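Local coordinates for ATP-dependent DNA helicase PIF1 (Candida albicans, PDB 7OTJ), which probably couples ATP hydrolysis to 5'-3' translocation along DNA, unwinding duplexes and G-quadruplexes to maintain nuclear and mitochondrial genome stability, at residues L450-S455 with K468-N473; V478-A483 with L489-F494. All coordinates share one frame; numbering follows the deposited sequence.

Contact 1. Residues L450-S455 with K468-N473; sequences LSIHKS and KKIFEN. With nucleotides of chain C.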
loop_
_atom_site.group_PDB
_atom_site.type_symbol
_atom_site.label_atom_id
_atom_site.label_comp_id
_atom_site.label_asym_id
_atom_site.label_seq_id
_atom_site.Cartn_x
_atom_site.Cartn_y
_atom_site.Cartn_z
ATOM N N LEU A 450 3.531 2.606 11.746
ATOM C CA LEU A 450 3.326 1.979 10.447
ATOM C C LEU A 450 4.640 1.387 9.970
ATOM O O LEU A 450 5.707 1.955 10.222
ATOM C CB LEU A 450 2.794 2.995 9.427
ATOM C CG LEU A 450 2.471 2.509 8.017
ATOM C CD1 LEU A 450 1.246 1.602 8.028
ATOM C CD2 LEU A 450 2.263 3.695 7.088
ATOM N N SER A 451 4.564 0.234 9.307
ATOM C CA SER A 451 5.771 -0.384 8.783
ATOM C C SER A 451 6.302 0.424 7.604
ATOM O O SER A 451 5.541 1.034 6.846
ATOM C CB SER A 451 5.505 -1.830 8.358
ATOM O OG SER A 451 4.665 -1.908 7.217
ATOM N N ILE A 452 7.630 0.442 7.465
ATOM C CA ILE A 452 8.243 1.125 6.330
ATOM C C ILE A 452 7.712 0.552 5.024
ATOM O O ILE A 452 7.497 1.287 4.053
ATOM C CB ILE A 452 9.777 1.042 6.413
ATOM C CG1 ILE A 452 10.273 1.815 7.640
ATOM C CG2 ILE A 452 10.417 1.585 5.142
ATOM C CD1 ILE A 452 11.740 1.658 7.919
ATOM N N HIS A 453 7.482 -0.768 4.985
ATOM C CA HIS A 453 6.948 -1.398 3.782
ATOM C C HIS A 453 5.624 -0.766 3.374
ATOM O O HIS A 453 5.458 -0.335 2.227
ATOM C CB HIS A 453 6.778 -2.901 4.010
ATOM C CG HIS A 453 7.979 -3.709 3.632
ATOM N ND1 HIS A 453 9.098 -3.804 4.434
ATOM C CD2 HIS A 453 8.237 -4.454 2.532
ATOM C CE1 HIS A 453 9.993 -4.577 3.844
ATOM N NE2 HIS A 453 9.495 -4.983 2.688
ATOM N N LYS A 454 4.700 -0.629 4.325
ATOM C CA LYS A 454 3.390 -0.077 4.018
ATOM C C LYS A 454 3.422 1.436 3.856
ATOM O O LYS A 454 2.472 2.006 3.313
ATOM C CB LYS A 454 2.378 -0.471 5.104
ATOM C CG LYS A 454 1.985 -1.955 5.091
ATOM C CD LYS A 454 0.993 -2.319 6.203
ATOM C CE LYS A 454 -0.224 -1.393 6.209
ATOM N NZ LYS A 454 -1.142 -1.609 7.371
ATOM N N SER A 455 4.489 2.101 4.297
ATOM C CA SER A 455 4.605 3.528 4.026
ATOM C C SER A 455 4.985 3.817 2.584
ATOM O O SER A 455 4.723 4.927 2.107
ATOM C CB SER A 455 5.646 4.176 4.942
ATOM O OG SER A 455 6.958 3.762 4.592
ATOM N N LYS A 468 16.270 1.348 13.606
ATOM C CA LYS A 468 16.943 0.387 14.477
ATOM C C LYS A 468 17.019 -0.996 13.840
ATOM O O LYS A 468 18.086 -1.620 13.810
ATOM C CB LYS A 468 16.222 0.317 15.826
ATOM C CG LYS A 468 16.995 -0.386 16.950
ATOM C CD LYS A 468 17.840 0.613 17.744
ATOM C CE LYS A 468 18.460 0.006 19.001
ATOM N NZ LYS A 468 19.065 1.063 19.877
ATOM N N LYS A 469 15.896 -1.496 13.320
ATOM C CA LYS A 469 15.817 -2.866 12.829
ATOM C C LYS A 469 15.822 -2.957 11.304
ATOM O O LYS A 469 15.388 -3.974 10.757
ATOM C CB LYS A 469 14.569 -3.559 13.385
ATOM C CG LYS A 469 14.524 -3.698 14.898
ATOM C CD LYS A 469 15.743 -4.452 15.422
ATOM C CE LYS A 469 15.795 -4.462 16.948
ATOM N NZ LYS A 469 17.028 -5.124 17.471
ATOM N N ILE A 470 16.310 -1.925 10.605
ATOM C CA ILE A 470 16.334 -1.968 9.144
ATOM C C ILE A 470 17.158 -3.163 8.692
ATOM O O ILE A 470 18.304 -3.349 9.119
ATOM C CB ILE A 470 16.880 -0.653 8.557
ATOM C CG1 ILE A 470 15.748 0.304 8.175
ATOM C CG2 ILE A 470 17.663 -0.918 7.286
ATOM C CD1 ILE A 470 14.802 0.631 9.284
ATOM N N PHE A 471 16.571 -3.992 7.829
ATOM C CA PHE A 471 17.192 -5.242 7.427
ATOM C C PHE A 471 17.264 -5.427 5.919
ATOM O O PHE A 471 17.857 -6.412 5.466
ATOM C CB PHE A 471 16.429 -6.431 8.038
ATOM C CG PHE A 471 14.964 -6.446 7.690
ATOM C CD1 PHE A 471 14.513 -7.079 6.537
ATOM C CD2 PHE A 471 14.036 -5.813 8.506
ATOM C CE1 PHE A 471 13.166 -7.082 6.212
ATOM C CE2 PHE A 471 12.686 -5.816 8.181
ATOM C CZ PHE A 471 12.254 -6.449 7.035
ATOM N N GLU A 472 16.718 -4.501 5.130
ATOM C CA GLU A 472 16.480 -4.742 3.715
ATOM C C GLU A 472 16.973 -3.573 2.873
ATOM O O GLU A 472 16.927 -2.414 3.297
ATOM C CB GLU A 472 14.981 -4.972 3.459
ATOM C CG GLU A 472 14.605 -5.332 2.027
ATOM C CD GLU A 472 15.095 -6.705 1.616
ATOM O OE1 GLU A 472 16.246 -6.812 1.143
ATOM O OE2 GLU A 472 14.328 -7.678 1.772
ATOM N N ASN A 473 17.419 -3.900 1.657
ATOM C CA ASN A 473 17.826 -2.884 0.696
ATOM C C ASN A 473 16.684 -1.919 0.432
ATOM O O ASN A 473 15.515 -2.315 0.367
ATOM C CB ASN A 473 18.250 -3.527 -0.624
ATOM C CG ASN A 473 19.419 -4.467 -0.469
ATOM O OD1 ASN A 473 20.356 -4.196 0.287
ATOM N ND2 ASN A 473 19.370 -5.589 -1.183
ATOM P P DT C 2 8.302 -8.692 10.127
ATOM O OP1 DT C 2 8.501 -7.777 11.274
ATOM O OP2 DT C 2 7.585 -9.975 10.308
ATOM O "O5'" DT C 2 7.584 -7.856 8.969
ATOM C "C5'" DT C 2 7.984 -6.513 8.705
ATOM C "C4'" DT C 2 8.022 -6.234 7.213
ATOM O "O4'" DT C 2 9.157 -6.908 6.637
ATOM C "C3'" DT C 2 6.795 -6.706 6.451
ATOM O "O3'" DT C 2 5.917 -5.613 6.273
ATOM C "C2'" DT C 2 7.343 -7.205 5.108
ATOM C "C1'" DT C 2 8.818 -7.494 5.390
ATOM N N1 DT C 2 9.160 -8.952 5.447
ATOM C C2 DT C 2 10.256 -9.411 4.748
ATOM O O2 DT C 2 10.956 -8.691 4.055
ATOM N N3 DT C 2 10.496 -10.755 4.876
ATOM C C4 DT C 2 9.774 -11.662 5.628
ATOM O O4 DT C 2 10.071 -12.852 5.679
ATOM C C5 DT C 2 8.649 -11.112 6.347
ATOM C C7 DT C 2 7.792 -12.003 7.199
ATOM C C6 DT C 2 8.401 -9.799 6.226
ATOM O OP3 DT C 1 13.463 -10.649 14.734
ATOM P P DT C 1 13.443 -9.199 14.438
ATOM O OP1 DT C 1 14.785 -8.633 14.697
ATOM O OP2 DT C 1 12.276 -8.614 15.131
ATOM O "O5'" DT C 1 13.168 -9.085 12.875
ATOM C "C5'" DT C 1 12.138 -9.857 12.283
ATOM C "C4'" DT C 1 11.555 -9.124 11.093
ATOM O "O4'" DT C 1 12.628 -8.724 10.206
ATOM C "C3'" DT C 1 10.614 -9.942 10.226
ATOM O "O3'" DT C 1 9.740 -9.064 9.516
ATOM C "C2'" DT C 1 11.596 -10.634 9.288
ATOM C "C1'" DT C 1 12.591 -9.504 9.026
ATOM N N1 DT C 1 13.979 -9.962 8.738
ATOM C C2 DT C 1 14.269 -10.542 7.521
ATOM O O2 DT C 1 13.439 -10.725 6.645
ATOM N N3 DT C 1 15.581 -10.911 7.366
ATOM C C4 DT C 1 16.608 -10.756 8.284
ATOM O O4 DT C 1 17.757 -11.120 8.053
ATOM C C5 DT C 1 16.232 -10.137 9.534
ATOM C C7 DT C 1 17.256 -9.915 10.606
ATOM C C6 DT C 1 14.954 -9.772 9.696
ATOM P P DT C 3 4.336 -5.803 6.467
ATOM O OP1 DT C 3 3.766 -4.475 6.810
ATOM O OP2 DT C 3 4.135 -6.953 7.379
ATOM O "O5'" DT C 3 3.825 -6.236 5.009
ATOM C "C5'" DT C 3 4.027 -5.362 3.905
ATOM C "C4'" DT C 3 3.838 -6.075 2.569
ATOM O "O4'" DT C 3 4.848 -7.091 2.408
ATOM C "C3'" DT C 3 2.517 -6.794 2.389
ATOM O "O3'" DT C 3 1.554 -5.896 1.869
ATOM C "C2'" DT C 3 2.857 -7.887 1.374
ATOM C "C1'" DT C 3 4.328 -8.182 1.665
ATOM N N1 DT C 3 4.555 -9.423 2.450
ATOM C C2 DT C 3 4.793 -10.603 1.791
ATOM O O2 DT C 3 4.809 -10.694 0.578
ATOM N N3 DT C 3 5.009 -11.682 2.610
ATOM C C4 DT C 3 5.017 -11.689 4.001
ATOM O O4 DT C 3 5.219 -12.708 4.658
ATOM C C5 DT C 3 4.765 -10.412 4.625
ATOM C C7 DT C 3 4.745 -10.290 6.123
ATOM C C6 DT C 3 4.555 -9.355 3.829
#

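Contact 2. Residues V478-A483 with L489-F494; sequences VALSRA and LQVLNF. With ALF (tetrafluoroaluminate ion), chain F.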
loop_
_atom_site.group_PDB
_atom_site.type_symbol
_atom_site.label_atom_id
_atom_site.label_comp_id
_atom_site.label_asym_id
_atom_site.label_seq_id
_atom_site.Cartn_x
_atom_site.Cartn_y
_atom_site.Cartn_z
ATOM N N VAL A 478 13.388 4.417 1.379
ATOM C CA VAL A 478 11.933 4.582 1.427
ATOM C C VAL A 478 11.518 5.317 2.696
ATOM O O VAL A 478 10.743 6.280 2.650
ATOM C CB VAL A 478 11.226 3.217 1.309
ATOM C CG1 VAL A 478 9.738 3.360 1.555
ATOM C CG2 VAL A 478 11.466 2.620 -0.056
ATOM N N ALA A 479 12.055 4.894 3.842
ATOM C CA ALA A 479 11.668 5.494 5.118
ATOM C C ALA A 479 11.992 6.978 5.143
ATOM O O ALA A 479 11.119 7.813 5.405
ATOM C CB ALA A 479 12.366 4.778 6.273
ATOM N N LEU A 480 13.244 7.329 4.864
ATOM C CA LEU A 480 13.631 8.727 4.953
ATOM C C LEU A 480 12.988 9.589 3.870
ATOM O O LEU A 480 12.809 10.791 4.089
ATOM C CB LEU A 480 15.158 8.836 4.900
ATOM C CG LEU A 480 15.868 8.045 6.011
ATOM C CD1 LEU A 480 17.383 8.132 5.915
ATOM C CD2 LEU A 480 15.383 8.500 7.383
ATOM N N SER A 481 12.584 9.007 2.742
ATOM C CA SER A 481 12.025 9.794 1.647
ATOM C C SER A 481 10.523 10.017 1.771
ATOM O O SER A 481 9.941 10.688 0.913
ATOM C CB SER A 481 12.338 9.134 0.302
ATOM O OG SER A 481 11.937 7.779 0.291
ATOM N N ARG A 482 9.886 9.476 2.812
ATOM C CA ARG A 482 8.483 9.783 3.065
ATOM C C ARG A 482 8.278 11.222 3.512
ATOM O O ARG A 482 7.176 11.756 3.353
ATOM C CB ARG A 482 7.911 8.849 4.136
ATOM C CG ARG A 482 8.020 7.360 3.831
ATOM C CD ARG A 482 7.392 7.020 2.506
ATOM N NE ARG A 482 8.356 7.031 1.411
ATOM C CZ ARG A 482 8.020 7.103 0.131
ATOM N NH1 ARG A 482 6.757 7.206 -0.246
ATOM N NH2 ARG A 482 8.977 7.083 -0.792
ATOM N N ALA A 483 9.308 11.855 4.064
ATOM C CA ALA A 483 9.161 13.168 4.679
ATOM C C ALA A 483 9.072 14.274 3.638
ATOM O O ALA A 483 9.779 14.261 2.625
ATOM C CB ALA A 483 10.326 13.448 5.630
ATOM N N LEU A 489 10.849 15.934 10.185
ATOM C CA LEU A 489 11.402 14.586 10.193
ATOM C C LEU A 489 12.366 14.425 11.357
ATOM O O LEU A 489 13.276 15.241 11.529
ATOM C CB LEU A 489 12.131 14.283 8.878
ATOM C CG LEU A 489 13.074 13.078 8.880
ATOM C CD1 LEU A 489 12.294 11.780 8.994
ATOM C CD2 LEU A 489 13.935 13.086 7.636
ATOM N N GLN A 490 12.194 13.352 12.124
ATOM C CA GLN A 490 13.141 12.951 13.154
ATOM C C GLN A 490 13.670 11.567 12.812
ATOM O O GLN A 490 12.887 10.653 12.533
ATOM C CB GLN A 490 12.497 12.944 14.546
ATOM C CG GLN A 490 13.410 12.380 15.632
ATOM C CD GLN A 490 12.721 12.255 16.979
ATOM O OE1 GLN A 490 11.555 11.877 17.064
ATOM N NE2 GLN A 490 13.445 12.583 18.042
ATOM N N VAL A 491 14.988 11.408 12.850
ATOM C CA VAL A 491 15.647 10.157 12.495
ATOM C C VAL A 491 16.319 9.603 13.742
ATOM O O VAL A 491 17.153 10.279 14.360
ATOM C CB VAL A 491 16.668 10.343 11.363
ATOM C CG1 VAL A 491 17.356 9.016 11.052
ATOM C CG2 VAL A 491 15.990 10.902 10.117
ATOM N N LEU A 492 15.940 8.390 14.125
ATOM C CA LEU A 492 16.534 7.707 15.263
ATOM C C LEU A 492 17.396 6.546 14.783
ATOM O O LEU A 492 17.008 5.802 13.875
ATOM C CB LEU A 492 15.453 7.202 16.226
ATOM C CG LEU A 492 14.532 8.263 16.839
ATOM C CD1 LEU A 492 13.471 7.611 17.712
ATOM C CD2 LEU A 492 15.317 9.299 17.628
ATOM N N ASN A 493 18.576 6.412 15.394
ATOM C CA ASN A 493 19.482 5.283 15.176
ATOM C C ASN A 493 19.945 5.180 13.725
ATOM O O ASN A 493 20.116 4.082 13.192
ATOM C CB ASN A 493 18.831 3.974 15.623
ATOM C CG ASN A 493 18.517 3.963 17.100
ATOM O OD1 ASN A 493 19.407 3.777 17.931
ATOM N ND2 ASN A 493 17.246 4.155 17.439
ATOM N N PHE A 494 20.229 6.328 13.108
ATOM C CA PHE A 494 20.727 6.339 11.740
ATOM C C PHE A 494 22.114 5.717 11.686
ATOM O O PHE A 494 22.932 5.905 12.590
ATOM C CB PHE A 494 20.784 7.761 11.179
ATOM C CG PHE A 494 21.324 7.832 9.771
ATOM C CD1 PHE A 494 22.689 7.904 9.531
ATOM C CD2 PHE A 494 20.464 7.812 8.684
ATOM C CE1 PHE A 494 23.182 7.948 8.239
ATOM C CE2 PHE A 494 20.950 7.858 7.392
ATOM C CZ PHE A 494 22.311 7.928 7.168
HETATM AL AL ALF F . 6.985 7.207 -3.980
HETATM F F1 ALF F . 5.770 6.183 -4.783
HETATM F F2 ALF F . 8.193 8.243 -3.167
HETATM F F3 ALF F . 8.100 6.861 -5.331
HETATM F F4 ALF F . 5.854 7.628 -2.663
HETATM O O HOH W 1 7.523 5.058 -3.000
#

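Contact 1. Residues L450-S455 with K468-N473
Ile452 and Ile470 make the apolar part of this contact. Ile452 CD1 meets Ile470 CD1 at 3.5 Å, and the two side chains cross at about a right angle. With CG1 anti to the carbonyl carbon and chi2 extended (173°), Ile452 CD1 reaches loop 468-473.

The aromatic pair His453 and Phe471 is looser, with His453 CE1 4.3 Å from Phe471 CZ. Both rings serve the DNA more than each other. The sugar of DT2 of chain C sits on one face of the His453 ring, its C2' over the ring centre. Phe471 lies with one face against DT1 of chain C, whose C1' is over the ring centre. Its edge meets the next sugar, with Phe471 CZ 3.2 Å from O4' of DT2 of chain C.

A polar contact to DNA is made at the phosphate. Ser451 OG donates to OP1 of DT3 of chain C at 2.8 Å. Ser451 OG also accepts from Lys454 N at 3.2 Å, so this N-cap serine holds both the helix start and the DNA backbone.

Strand 449-451 of a probable RecA-like domain pairs with strand 234-237 through Leu450. Helix 475-481 closes the contact, with Gln475 touching Ile452, His453 and Ile470.

Contact 2. Residues V478-A483 with L489-F494
Leu480 spans the contact with its two methyl branches. Leu480 CD2 packs on Val491 CG2 at 3.7 Å, and Leu480 CD1 reaches Phe494 CE2 at 3.9 Å. The Phe494 ring takes this methyl at its edge, near the ring plane, so this is not stacking on a face. Leu480 crosses both partners at about a right angle. Its CG stands anti to the carbonyl carbon (chi1 -58°), and this carries the fork from the helix to the strand. A second touch lies further along the chain. There Ala483 CB meets Leu489 CB at 3.8 Å, and both CB atoms point across the contact.

Arg482 leads away from the strand to the tetrafluoroaluminate ion. Arg482 NH1 donates to F4 of the ion at 2.6 Å with an angle of 165°, and Arg482 NH2 donates to F2 of the ion at 2.8 Å. The guanidinium is held from behind: Arg482 NE donates to Val478 O at 2.8 Å, near the guanidinium plane, and Arg482 NH2 also donates to Ser481 OG.

Phe198 and Leu202 of helix 196-204 and the ring of Phe218 lie around the apolar side chains, while Lys31, Gln147 and Arg191 bind the same ion. Helix 475-481 joins strands 463-466 and 489-492 in a beta-alpha-beta unit, and the contact packs that helix on the last strand.

Tetrafluoroaluminate beside ADP mimics the phosphate in transfer. Leu480 packs helix 475-481 on strand 489-492, two residues before this arginine. Two donors of Arg482 on the fluorines are consistent with stabilising the charge that builds up there during hydrolysis, as an arginine finger does.

Overall arrangement
Contact 1 precedes contact 2 along the chain, and their centres are 10 Å apart. Both reach the same four-stranded parallel sheet, at its two outermost strands: 449-451 in contact 1 and 489-492 in contact 2. This sheet is consistent with the C-terminal RecA-like domain of a superfamily 1 helicase. Helix 475-481 is shared: it supplies part of contact 2, and its Ala479 CB packs on Ile452 CD1 of contact 1 at 3.6 Å. Ser455 O lies 3.4 Å from Arg482 CD. Lys468 and Asn493 are joined by a weak hydrogen bond. Contact 1 grips single-stranded DNA, while contact 2 reaches the ATP site through Arg482. This closeness is consistent with coupling between nucleotide state and DNA grip.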